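Local coordinates for putative phosphosugar isomerase (Clostridium difficile, PDB 3G68), which is a putative phosphosugar isomerase built from two SIS domains, which probably binds a phosphorylated sugar, as in the isomerase half of glucosamine-6-phosphate synthase, at residues A22-T32 with L156-K165; N201-K209 with I321-R329. All coordinates share one frame; numbering follows the deposited sequence.

Contact 1: A22-T32 with L156-K165; sequences ADSLFNEVKRT and LLGLQIAREK
Gln160 and Arg163 converge on one oxygen of Asp23. With chi2 at -90°, the Gln160 chain folds over and sends NE2 to Asp23 OD1 at 2.9 Å, nearly along the C-O axis, OD1 lying in the amide plane, from which the carboxylate is turned 56°. Arg163 NH2 meets the same OD1 at 3.0 Å from above the carboxylate plane, completing a salt bridge at the edge of its guanidinium. Tyr173, from helix 170-184, engages both donors: its hydroxyl is hydrogen-bonded to Gln160 NE2, and its ring makes a cation-pi contact with Arg163. Gln160 OE1 accepts a hydrogen bond from water 1, which also donates to Asp23 O and accepts from Lys30 NZ.

Beneath this polar layer the Phe26 ring lies across helix 145-165. One face receives the backbone at Leu156 and Leu157, Leu157 N standing 3.8 Å above the ring plane; CE2 touches Leu156 CB at 3.6 Å. Val29 CG1 sits at the ring's edge and also packs on Leu157 CD1. This is the first SIS domain, an alpha/beta fold with a five-stranded parallel sheet, and the contact ties the chain leading into its first strand, 36-40, to the helix that follows the last, 129-130.

Lys30 runs extended beyond CG across Glu164, its CE 3.5 Å from Glu164 OE1; the salt bridge from NZ is long, but water 3 joins the two charged groups. At the far end Lys165 bends at chi2 (-47°) and donates NZ to Thr32 O at 2.8 Å, from above the carbonyl plane, with a weak bond to Arg31 O.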
loop_
_atom_site.group_PDB
_atom_site.type_symbol
_atom_site.label_atom_id
_atom_site.label_comp_id
_atom_site.label_asym_id
_atom_site.label_seq_id
_atom_site.Cartn_x
_atom_site.Cartn_y
_atom_site.Cartn_z
ATOM N N ALA B 22 -20.645 29.156 23.720
ATOM C CA ALA B 22 -21.812 29.019 24.613
ATOM C C ALA B 22 -21.463 28.759 26.064
ATOM O O ALA B 22 -22.120 29.298 26.961
ATOM C CB ALA B 22 -22.747 27.925 24.131
ATOM N N ASP B 23 -20.471 27.910 26.317
ATOM C CA ASP B 23 -20.057 27.649 27.706
ATOM C C ASP B 23 -19.618 28.937 28.409
ATOM O O ASP B 23 -19.886 29.110 29.592
ATOM C CB ASP B 23 -18.936 26.596 27.783
ATOM C CG ASP B 23 -19.418 25.186 27.521
ATOM O OD1 ASP B 23 -20.643 24.957 27.466
ATOM O OD2 ASP B 23 -18.555 24.281 27.375
ATOM N N SER B 24 -18.949 29.831 27.690
ATOM C CA SER B 24 -18.514 31.112 28.255
ATOM C C SER B 24 -19.683 32.071 28.413
ATOM O O SER B 24 -19.917 32.600 29.501
ATOM C CB SER B 24 -17.406 31.749 27.399
ATOM O OG SER B 24 -17.086 33.076 27.820
ATOM N N LEU B 25 -20.451 32.256 27.342
ATOM C CA LEU B 25 -21.534 33.222 27.329
ATOM C C LEU B 25 -22.639 32.967 28.374
ATOM O O LEU B 25 -23.079 33.901 29.029
ATOM C CB LEU B 25 -22.151 33.342 25.926
ATOM C CG LEU B 25 -23.168 34.474 25.775
ATOM C CD1 LEU B 25 -22.473 35.811 25.968
ATOM C CD2 LEU B 25 -23.834 34.401 24.407
ATOM N N PHE B 26 -23.042 31.710 28.541
ATOM C CA PHE B 26 -24.134 31.350 29.440
ATOM C C PHE B 26 -23.705 30.840 30.826
ATOM O O PHE B 26 -24.539 30.349 31.600
ATOM C CB PHE B 26 -24.972 30.285 28.744
ATOM C CG PHE B 26 -25.600 30.778 27.470
ATOM C CD1 PHE B 26 -26.664 31.683 27.520
ATOM C CD2 PHE B 26 -25.121 30.374 26.221
ATOM C CE1 PHE B 26 -27.247 32.172 26.344
ATOM C CE2 PHE B 26 -25.718 30.867 25.040
ATOM C CZ PHE B 26 -26.789 31.752 25.115
ATOM N N ASN B 27 -22.422 30.975 31.148
ATOM C CA ASN B 27 -21.920 30.411 32.386
ATOM C C ASN B 27 -22.558 30.949 33.665
ATOM O O ASN B 27 -22.715 30.194 34.618
ATOM C CB ASN B 27 -20.424 30.601 32.522
ATOM C CG ASN B 27 -19.839 29.694 33.606
ATOM O OD1 ASN B 27 -19.957 28.466 33.541
ATOM N ND2 ASN B 27 -19.255 30.292 34.607
ATOM N N GLU B 28 -22.927 32.228 33.661
ATOM C CA GLU B 28 -23.506 32.893 34.837
ATOM C C GLU B 28 -25.020 32.723 34.866
ATOM O O GLU B 28 -25.580 32.314 35.872
ATOM C CB GLU B 28 -23.150 34.394 34.848
ATOM C CG GLU B 28 -23.509 35.148 36.153
ATOM C CD GLU B 28 -23.518 36.666 36.011
ATOM O OE1 GLU B 28 -23.609 37.165 34.867
ATOM O OE2 GLU B 28 -23.495 37.375 37.050
ATOM N N VAL B 29 -25.689 33.042 33.761
ATOM C CA VAL B 29 -27.154 32.943 33.728
ATOM C C VAL B 29 -27.667 31.519 34.018
ATOM O O VAL B 29 -28.734 31.373 34.584
ATOM C CB VAL B 29 -27.771 33.509 32.400
ATOM C CG1 VAL B 29 -27.385 32.633 31.211
ATOM C CG2 VAL B 29 -29.305 33.661 32.524
ATOM N N LYS B 30 -26.924 30.484 33.638
ATOM C CA LYS B 30 -27.370 29.091 33.852
ATOM C C LYS B 30 -27.448 28.744 35.341
ATOM O O LYS B 30 -28.139 27.801 35.727
ATOM C CB LYS B 30 -26.417 28.100 33.172
ATOM C CG LYS B 30 -25.045 27.902 33.855
ATOM C CD LYS B 30 -24.155 26.894 33.127
ATOM C CE LYS B 30 -22.850 26.695 33.861
ATOM N NZ LYS B 30 -21.934 25.750 33.181
ATOM N N ARG B 31 -26.657 29.475 36.138
ATOM C CA ARG B 31 -26.550 29.286 37.567
ATOM C C ARG B 31 -27.661 29.983 38.398
ATOM O O ARG B 31 -27.802 29.679 39.566
ATOM C CB ARG B 31 -25.155 29.728 38.056
ATOM C CG ARG B 31 -23.984 28.998 37.398
ATOM C CD ARG B 31 -22.643 29.653 37.743
ATOM N NE ARG B 31 -21.534 29.084 36.980
ATOM C CZ ARG B 31 -20.919 27.927 37.250
ATOM N NH1 ARG B 31 -21.280 27.157 38.279
ATOM N NH2 ARG B 31 -19.919 27.523 36.480
ATOM N N THR B 32 -28.441 30.891 37.804
ATOM C CA THR B 32 -29.531 31.567 38.525
ATOM C C THR B 32 -30.687 30.627 38.881
ATOM O O THR B 32 -30.794 29.515 38.348
ATOM C CB THR B 32 -30.114 32.760 37.713
ATOM O OG1 THR B 32 -30.494 32.331 36.396
ATOM C CG2 THR B 32 -29.092 33.847 37.596
ATOM N N LEU B 156 -29.610 27.697 22.894
ATOM C CA LEU B 156 -28.415 27.454 23.705
ATOM C C LEU B 156 -28.695 27.783 25.173
ATOM O O LEU B 156 -28.367 26.965 26.046
ATOM C CB LEU B 156 -27.219 28.223 23.163
ATOM C CG LEU B 156 -26.732 27.605 21.841
ATOM C CD1 LEU B 156 -25.709 28.483 21.184
ATOM C CD2 LEU B 156 -26.187 26.179 22.062
ATOM N N LEU B 157 -29.344 28.920 25.428
ATOM C CA LEU B 157 -29.776 29.296 26.793
ATOM C C LEU B 157 -30.501 28.131 27.453
ATOM O O LEU B 157 -30.182 27.767 28.601
ATOM C CB LEU B 157 -30.682 30.530 26.806
ATOM C CG LEU B 157 -31.343 30.939 28.152
ATOM C CD1 LEU B 157 -30.263 31.320 29.197
ATOM C CD2 LEU B 157 -32.376 32.068 27.923
ATOM N N GLY B 158 -31.477 27.570 26.733
ATOM C CA GLY B 158 -32.250 26.417 27.194
ATOM C C GLY B 158 -31.365 25.229 27.513
ATOM O O GLY B 158 -31.392 24.704 28.619
ATOM N N LEU B 159 -30.563 24.823 26.541
ATOM C CA LEU B 159 -29.660 23.684 26.690
ATOM C C LEU B 159 -28.680 23.807 27.874
ATOM O O LEU B 159 -28.414 22.831 28.578
ATOM C CB LEU B 159 -28.906 23.452 25.362
ATOM C CG LEU B 159 -29.745 22.824 24.231
ATOM C CD1 LEU B 159 -29.006 22.867 22.857
ATOM C CD2 LEU B 159 -30.114 21.370 24.601
ATOM N N GLN B 160 -28.142 25.003 28.049
ATOM C CA GLN B 160 -27.193 25.349 29.111
ATOM C C GLN B 160 -27.852 25.289 30.481
ATOM O O GLN B 160 -27.257 24.796 31.439
ATOM C CB GLN B 160 -26.609 26.740 28.845
ATOM C CG GLN B 160 -25.597 26.772 27.658
ATOM C CD GLN B 160 -24.165 26.503 28.093
ATOM O OE1 GLN B 160 -23.765 26.910 29.172
ATOM N NE2 GLN B 160 -23.371 25.858 27.224
ATOM N N ILE B 161 -29.091 25.767 30.557
ATOM C CA ILE B 161 -29.872 25.694 31.792
ATOM C C ILE B 161 -30.187 24.234 32.074
ATOM O O ILE B 161 -29.919 23.760 33.158
ATOM C CB ILE B 161 -31.176 26.479 31.714
ATOM C CG1 ILE B 161 -30.903 27.977 31.750
ATOM C CG2 ILE B 161 -32.083 26.141 32.890
ATOM C CD1 ILE B 161 -32.121 28.803 31.344
ATOM N N ALA B 162 -30.709 23.531 31.073
ATOM C CA ALA B 162 -31.100 22.127 31.201
ATOM C C ALA B 162 -29.961 21.244 31.730
ATOM O O ALA B 162 -30.160 20.398 32.617
ATOM C CB ALA B 162 -31.610 21.604 29.848
ATOM N N ARG B 163 -28.769 21.424 31.175
ATOM C CA ARG B 163 -27.619 20.638 31.625
ATOM C C ARG B 163 -27.254 21.003 33.069
ATOM O O ARG B 163 -27.072 20.115 33.894
ATOM C CB ARG B 163 -26.423 20.809 30.674
ATOM C CG ARG B 163 -25.176 19.947 31.037
ATOM C CD ARG B 163 -24.065 20.095 29.989
ATOM N NE ARG B 163 -23.632 21.488 29.932
ATOM C CZ ARG B 163 -22.699 21.977 29.131
ATOM N NH1 ARG B 163 -22.040 21.192 28.291
ATOM N NH2 ARG B 163 -22.404 23.271 29.195
ATOM N N GLU B 164 -27.165 22.296 33.374
ATOM C CA GLU B 164 -26.774 22.766 34.715
ATOM C C GLU B 164 -27.706 22.258 35.772
ATOM O O GLU B 164 -27.268 21.784 36.834
ATOM C CB GLU B 164 -26.738 24.295 34.742
ATOM C CG GLU B 164 -26.453 24.984 36.108
ATOM C CD GLU B 164 -25.044 24.777 36.675
ATOM O OE1 GLU B 164 -24.153 24.238 35.972
ATOM O OE2 GLU B 164 -24.846 25.200 37.848
ATOM N N LYS B 165 -29.001 22.350 35.483
ATOM C CA LYS B 165 -30.046 21.957 36.440
ATOM C C LYS B 165 -30.343 20.441 36.480
ATOM O O LYS B 165 -31.125 19.978 37.309
ATOM C CB LYS B 165 -31.322 22.793 36.212
ATOM C CG LYS B 165 -31.110 24.357 36.234
ATOM C CD LYS B 165 -30.259 24.898 37.410
ATOM C CE LYS B 165 -30.391 26.433 37.524
ATOM N NZ LYS B 165 -29.540 27.072 38.620
HETATM O O HOH W 1 -21.595 27.052 30.780
HETATM O O HOH W 2 -19.530 21.995 26.818
HETATM O O HOH W 3 -23.316 23.469 33.572
HETATM O O HOH W 4 -26.825 26.766 39.233
#

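Contact 2: N201-K209 with I321-R329; sequences NKEKLVNSK and ICGEIPTLR
Arg329 has CG anti to its carbonyl carbon and a near-extended chi2 (157°), then turns at chi3 (55°), swinging its guanidinium round to the carbonyls of Val206, which ends helix 202-206, and of Ser208 in the loop beyond; in Ile325, chi1 and chi2 near -60° lay CD1 against Leu205 CB at 3.9 Å. The arginine uses a single nitrogen twice. NH1 bonds Val206 O at 2.8 Å, from above that carbonyl's plane, and Ser208 O at 3.0 Å, in the carbonyl plane on a lone pair. Both oxygens lie near the guanidinium plane, at its edge, which fixes the rotation of the group, while NH2 bonds Met234 O at the end of helix 220-234.

These pieces belong to the second SIS domain, whose parallel sheet repeats the 2-1-3-4-5 strand order of the first: helix 202-206 leads into its first strand, 210-215, and helix 316-324 follows the last, 299-300. Ser208 tightens the turn between helix and strand, OG and N both donating to Leu205 O from the same face of its plane.

Ile321 CD1 lies crosswise at the two methyls of Leu205, and Ile325 CG2 sits 3.6 Å from Leu205 O. Leu328 CD1 presses on Val206 CG2 at 3.4 Å, tighter than usual for two carbons, and meets the aliphatic chain of Lys202, whose NZ turns to Glu199.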
loop_
_atom_site.group_PDB
_atom_site.type_symbol
_atom_site.label_atom_id
_atom_site.label_comp_id
_atom_site.label_asym_id
_atom_site.label_seq_id
_atom_site.Cartn_x
_atom_site.Cartn_y
_atom_site.Cartn_z
ATOM N N ASN B 201 -38.795 29.893 -11.459
ATOM C CA ASN B 201 -40.097 30.555 -11.223
ATOM C C ASN B 201 -40.034 32.067 -11.238
ATOM O O ASN B 201 -40.949 32.734 -10.729
ATOM C CB ASN B 201 -40.614 30.069 -9.858
ATOM C CG ASN B 201 -40.998 28.618 -9.901
ATOM O OD1 ASN B 201 -41.968 28.260 -10.559
ATOM N ND2 ASN B 201 -40.215 27.764 -9.254
ATOM N N LYS B 202 -39.006 32.604 -11.895
ATOM C CA LYS B 202 -38.701 34.038 -11.891
ATOM C C LYS B 202 -39.873 34.928 -12.316
ATOM O O LYS B 202 -40.157 35.933 -11.649
ATOM C CB LYS B 202 -37.508 34.339 -12.807
ATOM C CG LYS B 202 -37.004 35.779 -12.664
ATOM C CD LYS B 202 -35.805 36.106 -13.558
ATOM C CE LYS B 202 -34.523 35.506 -13.052
ATOM N NZ LYS B 202 -33.358 35.894 -13.928
ATOM N N GLU B 203 -40.515 34.567 -13.422
ATOM C CA GLU B 203 -41.626 35.357 -13.982
ATOM C C GLU B 203 -42.783 35.502 -12.975
ATOM O O GLU B 203 -43.194 36.624 -12.676
ATOM C CB GLU B 203 -42.132 34.756 -15.291
ATOM C CG GLU B 203 -43.365 35.500 -15.918
ATOM C CD GLU B 203 -43.832 34.945 -17.232
ATOM O OE1 GLU B 203 -43.362 33.849 -17.599
ATOM O OE2 GLU B 203 -44.699 35.584 -17.910
ATOM N N LYS B 204 -43.315 34.383 -12.487
ATOM C CA LYS B 204 -44.395 34.452 -11.481
ATOM C C LYS B 204 -43.960 35.222 -10.231
ATOM O O LYS B 204 -44.750 36.004 -9.672
ATOM C CB LYS B 204 -44.912 33.065 -11.100
ATOM C CG LYS B 204 -45.770 32.398 -12.163
ATOM C CD LYS B 204 -46.392 31.131 -11.621
ATOM C CE LYS B 204 -47.475 30.599 -12.574
ATOM N NZ LYS B 204 -46.847 30.211 -13.827
ATOM N N LEU B 205 -42.720 35.026 -9.756
ATOM C CA LEU B 205 -42.282 35.733 -8.552
ATOM C C LEU B 205 -42.189 37.258 -8.736
ATOM O O LEU B 205 -42.603 38.001 -7.856
ATOM C CB LEU B 205 -40.971 35.164 -7.990
ATOM C CG LEU B 205 -41.046 33.695 -7.549
ATOM C CD1 LEU B 205 -39.663 33.132 -7.209
ATOM C CD2 LEU B 205 -41.996 33.470 -6.377
ATOM N N VAL B 206 -41.633 37.704 -9.866
ATOM C CA VAL B 206 -41.538 39.131 -10.221
ATOM C C VAL B 206 -42.924 39.751 -10.314
ATOM O O VAL B 206 -43.098 40.896 -9.925
ATOM C CB VAL B 206 -40.701 39.348 -11.543
ATOM C CG1 VAL B 206 -40.867 40.734 -12.158
ATOM C CG2 VAL B 206 -39.234 39.054 -11.285
ATOM N N ASN B 207 -43.904 38.993 -10.798
ATOM C CA ASN B 207 -45.276 39.485 -10.945
ATOM C C ASN B 207 -46.147 39.437 -9.689
ATOM O O ASN B 207 -47.307 39.824 -9.774
ATOM C CB ASN B 207 -46.013 38.683 -12.032
ATOM C CG ASN B 207 -45.503 38.975 -13.415
ATOM O OD1 ASN B 207 -44.903 40.023 -13.646
ATOM N ND2 ASN B 207 -45.765 38.055 -14.367
ATOM N N SER B 208 -45.605 38.969 -8.572
ATOM C CA SER B 208 -46.340 38.842 -7.290
ATOM C C SER B 208 -47.123 40.119 -6.968
ATOM O O SER B 208 -46.589 41.216 -7.027
ATOM C CB SER B 208 -45.414 38.541 -6.112
ATOM O OG SER B 208 -44.618 37.385 -6.279
ATOM N N LYS B 209 -48.406 39.939 -6.696
ATOM C CA LYS B 209 -49.342 41.006 -6.354
ATOM C C LYS B 209 -49.703 40.957 -4.859
ATOM O O LYS B 209 -49.827 41.997 -4.252
ATOM C CB LYS B 209 -50.611 40.871 -7.178
ATOM C CG LYS B 209 -50.400 41.166 -8.677
ATOM C CD LYS B 209 -51.634 40.910 -9.485
ATOM C CE LYS B 209 -51.394 41.224 -10.967
ATOM N NZ LYS B 209 -50.186 40.512 -11.509
ATOM N N ILE B 321 -35.688 34.874 -1.802
ATOM C CA ILE B 321 -36.614 35.629 -2.635
ATOM C C ILE B 321 -36.533 37.104 -2.260
ATOM O O ILE B 321 -36.487 37.939 -3.148
ATOM C CB ILE B 321 -38.073 35.147 -2.535
ATOM C CG1 ILE B 321 -38.253 33.838 -3.293
ATOM C CG2 ILE B 321 -39.035 36.204 -3.144
ATOM C CD1 ILE B 321 -39.627 33.131 -3.055
ATOM N N CYS B 322 -36.466 37.395 -0.955
ATOM C CA CYS B 322 -36.361 38.781 -0.475
ATOM C C CYS B 322 -35.111 39.487 -0.973
ATOM O O CYS B 322 -35.134 40.692 -1.217
ATOM C CB CYS B 322 -36.451 38.865 1.050
ATOM S SG CYS B 322 -38.015 38.260 1.748
ATOM N N GLY B 323 -34.007 38.754 -1.095
ATOM C CA GLY B 323 -32.775 39.326 -1.586
ATOM C C GLY B 323 -32.768 39.508 -3.095
ATOM O O GLY B 323 -32.261 40.530 -3.591
ATOM N N GLU B 324 -33.349 38.559 -3.829
ATOM C CA GLU B 324 -33.245 38.555 -5.299
ATOM C C GLU B 324 -34.349 39.182 -6.162
ATOM O O GLU B 324 -34.079 39.832 -7.182
ATOM C CB GLU B 324 -33.097 37.132 -5.796
ATOM C CG GLU B 324 -31.815 36.455 -5.349
ATOM C CD GLU B 324 -31.581 35.114 -6.094
ATOM O OE1 GLU B 324 -32.527 34.620 -6.740
ATOM O OE2 GLU B 324 -30.457 34.552 -6.027
ATOM N N ILE B 325 -35.589 38.924 -5.788
ATOM C CA ILE B 325 -36.733 39.362 -6.611
ATOM C C ILE B 325 -36.991 40.866 -6.511
ATOM O O ILE B 325 -37.296 41.466 -7.532
ATOM C CB ILE B 325 -37.978 38.470 -6.362
ATOM C CG1 ILE B 325 -37.624 37.002 -6.696
ATOM C CG2 ILE B 325 -39.196 38.947 -7.168
ATOM C CD1 ILE B 325 -37.337 36.680 -8.222
ATOM N N PRO B 326 -36.917 41.481 -5.305
ATOM C CA PRO B 326 -37.112 42.923 -5.264
ATOM C C PRO B 326 -36.180 43.723 -6.186
ATOM O O PRO B 326 -36.605 44.753 -6.699
ATOM C CB PRO B 326 -36.850 43.291 -3.808
ATOM C CG PRO B 326 -37.276 42.114 -3.070
ATOM C CD PRO B 326 -36.810 40.941 -3.955
ATOM N N THR B 327 -34.963 43.234 -6.424
ATOM C CA THR B 327 -34.033 43.911 -7.348
ATOM C C THR B 327 -34.604 43.958 -8.776
ATOM O O THR B 327 -34.209 44.810 -9.564
ATOM C CB THR B 327 -32.609 43.265 -7.342
ATOM O OG1 THR B 327 -32.673 41.950 -7.912
ATOM C CG2 THR B 327 -32.091 43.143 -5.936
ATOM N N LEU B 328 -35.523 43.039 -9.115
ATOM C CA LEU B 328 -36.202 43.055 -10.418
ATOM C C LEU B 328 -37.517 43.852 -10.391
ATOM O O LEU B 328 -38.206 43.912 -11.401
ATOM C CB LEU B 328 -36.470 41.618 -10.869
ATOM C CG LEU B 328 -35.328 40.607 -10.829
ATOM C CD1 LEU B 328 -35.826 39.268 -11.342
ATOM C CD2 LEU B 328 -34.142 41.084 -11.644
ATOM N N ARG B 329 -37.839 44.492 -9.265
ATOM C CA ARG B 329 -39.061 45.256 -9.040
ATOM C C ARG B 329 -38.762 46.658 -8.499
ATOM O O ARG B 329 -39.566 47.248 -7.774
ATOM C CB ARG B 329 -39.981 44.511 -8.036
ATOM C CG ARG B 329 -40.450 43.146 -8.474
ATOM C CD ARG B 329 -40.850 42.266 -7.271
ATOM N NE ARG B 329 -41.857 42.852 -6.362
ATOM C CZ ARG B 329 -43.175 42.685 -6.457
ATOM N NH1 ARG B 329 -43.709 41.945 -7.405
ATOM N NH2 ARG B 329 -43.984 43.247 -5.558
HETATM O O HOH W 5 -46.295 44.411 -7.283
#

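How the contacts relate
Contacts 1 and 2 lie on opposite sides of the chain's centre, one in each SIS domain; their centres are 42 Å apart and their nearest atoms about 25 Å. They follow one another in series along the chain. Their placing is similar: each joins the segment running into the first strand of a five-stranded parallel sheet to a helix that comes after the last. The chemistry differs, contact 1 combining a buried phenylalanine with charged and amide groups and bridging waters, contact 2 resting on aliphatic side chains plus one arginine that grips backbone carbonyls. No other subunit of the four-chain assembly touches them.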